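Local coordinates for dTDP-4-dehydrorhamnose 3,5-epimerase (Elizabethkingia anophelis NUHP1, PDB 6C46), which probably catalyses the 3,5-epimerisation of dTDP-4-dehydro-6-deoxyglucose to dTDP-4-dehydro-beta-L-rhamnose on the pathway to dTDP-L-rhamnose, at residues 14-19 with 100-105. Residues are numbered along the deposited sequence; the frame is centred on the assembly and turned at random.
Sequences TPLKDC and SETFGK
The carboxylate of Glu101 is approached at its OE2 end from two directions: Lys17 CD, 3.8 Å from Glu101 OE2, stands well out of the carboxylate plane, over a face, whereas a water binds at Glu101 OE2. The Lys17 and Glu101 side chains cross at about a right angle, and their charges meet through the water rather than directly, Lys17 NZ being 4.6 Å from Glu101 OE2. That water accepts from Lys17 NZ and Glu101 N and donates to Glu101 OE2.

A single direct hydrogen bond joins the two loops. Lys17 N donates to Thr102 OG1 over 3.1 Å, nearly straight at 172°. With chi1 at 54°, Thr102 OG1 sits between its own backbone N and carbonyl carbon, which turns the hydroxyl to Lys17 and leaves CG2 3.3 Å from Pro15 O. Thr102 OG1 also bonds Asp95 OD2, as does Ser100 OG, so one carboxylate steadies both hydroxyls. Ser100 OG in turn accepts from Thr102 N in an ST turn, which ties the backbone N of Thr102 to the serine hydroxyl.

On the apolar flank Leu16 CD2 presses to 3.5 Å from Lys105 CB, a tight carbon contact, while the Lys105 chain bends off at chi2. The 14-19 loop is braced from within: Thr14 OG1 accepts from Leu16 N and donates to Cys19 O, and a type II turn closes Leu16 to Cys19. Segment 100-105 is folded by a type I turn from Ser100 to Phe103 and a type II turn from Thr102 to Lys105.

Within this cupin-clan beta fold the contact ties the connection between strands 10-13 and 20-23 of one large sheet to that between strands 88-95 and 106-112 of the other. Arg97 adds a salt bridge to Asp18, and Leu16 packs on Tyr107 of strand 106-112 and Phe125 of strand 125-131.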
# COMPACT_ATOMS: atom_id res chain seq x y z
N THR A 14 -13.47 14.88 -9.68
CA THR A 14 -12.97 16.17 -9.21
C THR A 14 -13.02 17.17 -10.36
O THR A 14 -13.32 16.79 -11.50
CB THR A 14 -11.52 16.06 -8.70
OG1 THR A 14 -10.64 15.91 -9.81
CG2 THR A 14 -11.38 14.85 -7.78
N PRO A 15 -12.73 18.45 -10.12
CA PRO A 15 -12.70 19.41 -11.23
C PRO A 15 -11.58 19.19 -12.24
O PRO A 15 -11.56 19.90 -13.25
CB PRO A 15 -12.54 20.77 -10.53
CG PRO A 15 -13.03 20.55 -9.12
CD PRO A 15 -12.65 19.13 -8.81
N LEU A 16 -10.63 18.28 -12.00
CA LEU A 16 -9.53 18.08 -12.94
C LEU A 16 -9.77 16.80 -13.74
O LEU A 16 -10.11 15.77 -13.17
CB LEU A 16 -8.18 18.03 -12.22
CG LEU A 16 -7.88 19.22 -11.29
CD1 LEU A 16 -6.46 19.11 -10.72
CD2 LEU A 16 -8.06 20.56 -11.99
N LYS A 17 -9.61 16.88 -15.06
CA LYS A 17 -9.91 15.72 -15.90
C LYS A 17 -9.02 14.55 -15.53
O LYS A 17 -7.80 14.70 -15.44
CB LYS A 17 -9.70 16.05 -17.37
CG LYS A 17 -10.18 14.93 -18.32
CD LYS A 17 -9.94 15.31 -19.80
CE LYS A 17 -8.46 15.36 -20.13
NZ LYS A 17 -8.24 15.59 -21.58
N ASP A 18 -9.62 13.37 -15.38
CA ASP A 18 -8.98 12.08 -15.11
C ASP A 18 -8.45 11.98 -13.69
O ASP A 18 -7.80 10.99 -13.35
CB ASP A 18 -7.81 11.77 -16.05
CG ASP A 18 -8.22 11.80 -17.52
OD1 ASP A 18 -9.21 11.13 -17.87
OD2 ASP A 18 -7.54 12.48 -18.33
N CYS A 19 -8.69 12.97 -12.85
CA CYS A 19 -8.21 12.97 -11.49
C CYS A 19 -9.38 12.60 -10.57
O CYS A 19 -10.41 13.28 -10.58
CB CYS A 19 -7.60 14.35 -11.19
SG CYS A 19 -7.07 14.70 -9.53
N SER A 100 -5.22 19.58 -22.30
CA SER A 100 -6.33 19.27 -21.41
C SER A 100 -7.22 20.48 -21.22
O SER A 100 -6.74 21.60 -21.05
CB SER A 100 -5.80 18.81 -20.04
OG SER A 100 -6.85 18.79 -19.10
N GLU A 101 -8.54 20.25 -21.21
CA GLU A 101 -9.45 21.35 -20.90
C GLU A 101 -9.27 21.88 -19.49
O GLU A 101 -9.74 22.98 -19.20
CB GLU A 101 -10.90 20.90 -21.08
CG GLU A 101 -11.25 19.73 -20.18
CD GLU A 101 -12.44 18.94 -20.68
OE1 GLU A 101 -13.59 19.33 -20.37
OE2 GLU A 101 -12.22 17.93 -21.41
N THR A 102 -8.60 21.14 -18.59
CA THR A 102 -8.33 21.67 -17.25
C THR A 102 -6.85 21.98 -17.04
O THR A 102 -6.38 22.06 -15.90
CB THR A 102 -8.87 20.73 -16.15
OG1 THR A 102 -8.37 19.39 -16.29
CG2 THR A 102 -10.41 20.70 -16.21
N PHE A 103 -6.11 22.20 -18.14
CA PHE A 103 -4.73 22.65 -18.05
C PHE A 103 -4.64 23.88 -17.16
O PHE A 103 -5.47 24.80 -17.27
CB PHE A 103 -4.15 22.99 -19.43
CG PHE A 103 -2.83 23.69 -19.34
CD1 PHE A 103 -1.68 22.98 -19.01
CD2 PHE A 103 -2.74 25.06 -19.53
CE1 PHE A 103 -0.46 23.63 -18.90
CE2 PHE A 103 -1.53 25.71 -19.41
CZ PHE A 103 -0.39 24.99 -19.09
N GLY A 104 -3.67 23.89 -16.26
CA GLY A 104 -3.42 25.03 -15.40
C GLY A 104 -4.30 25.13 -14.18
O GLY A 104 -4.12 26.07 -13.38
N LYS A 105 -5.25 24.21 -14.00
CA LYS A 105 -6.17 24.21 -12.87
C LYS A 105 -5.64 23.31 -11.76
O LYS A 105 -4.91 22.34 -12.02
CB LYS A 105 -7.57 23.73 -13.28
CG LYS A 105 -8.23 24.54 -14.39
CD LYS A 105 -8.32 26.01 -13.99
CE LYS A 105 -9.44 26.75 -14.73
NZ LYS A 105 -9.30 26.60 -16.20
O HOH W 1 -9.51 17.94 -22.41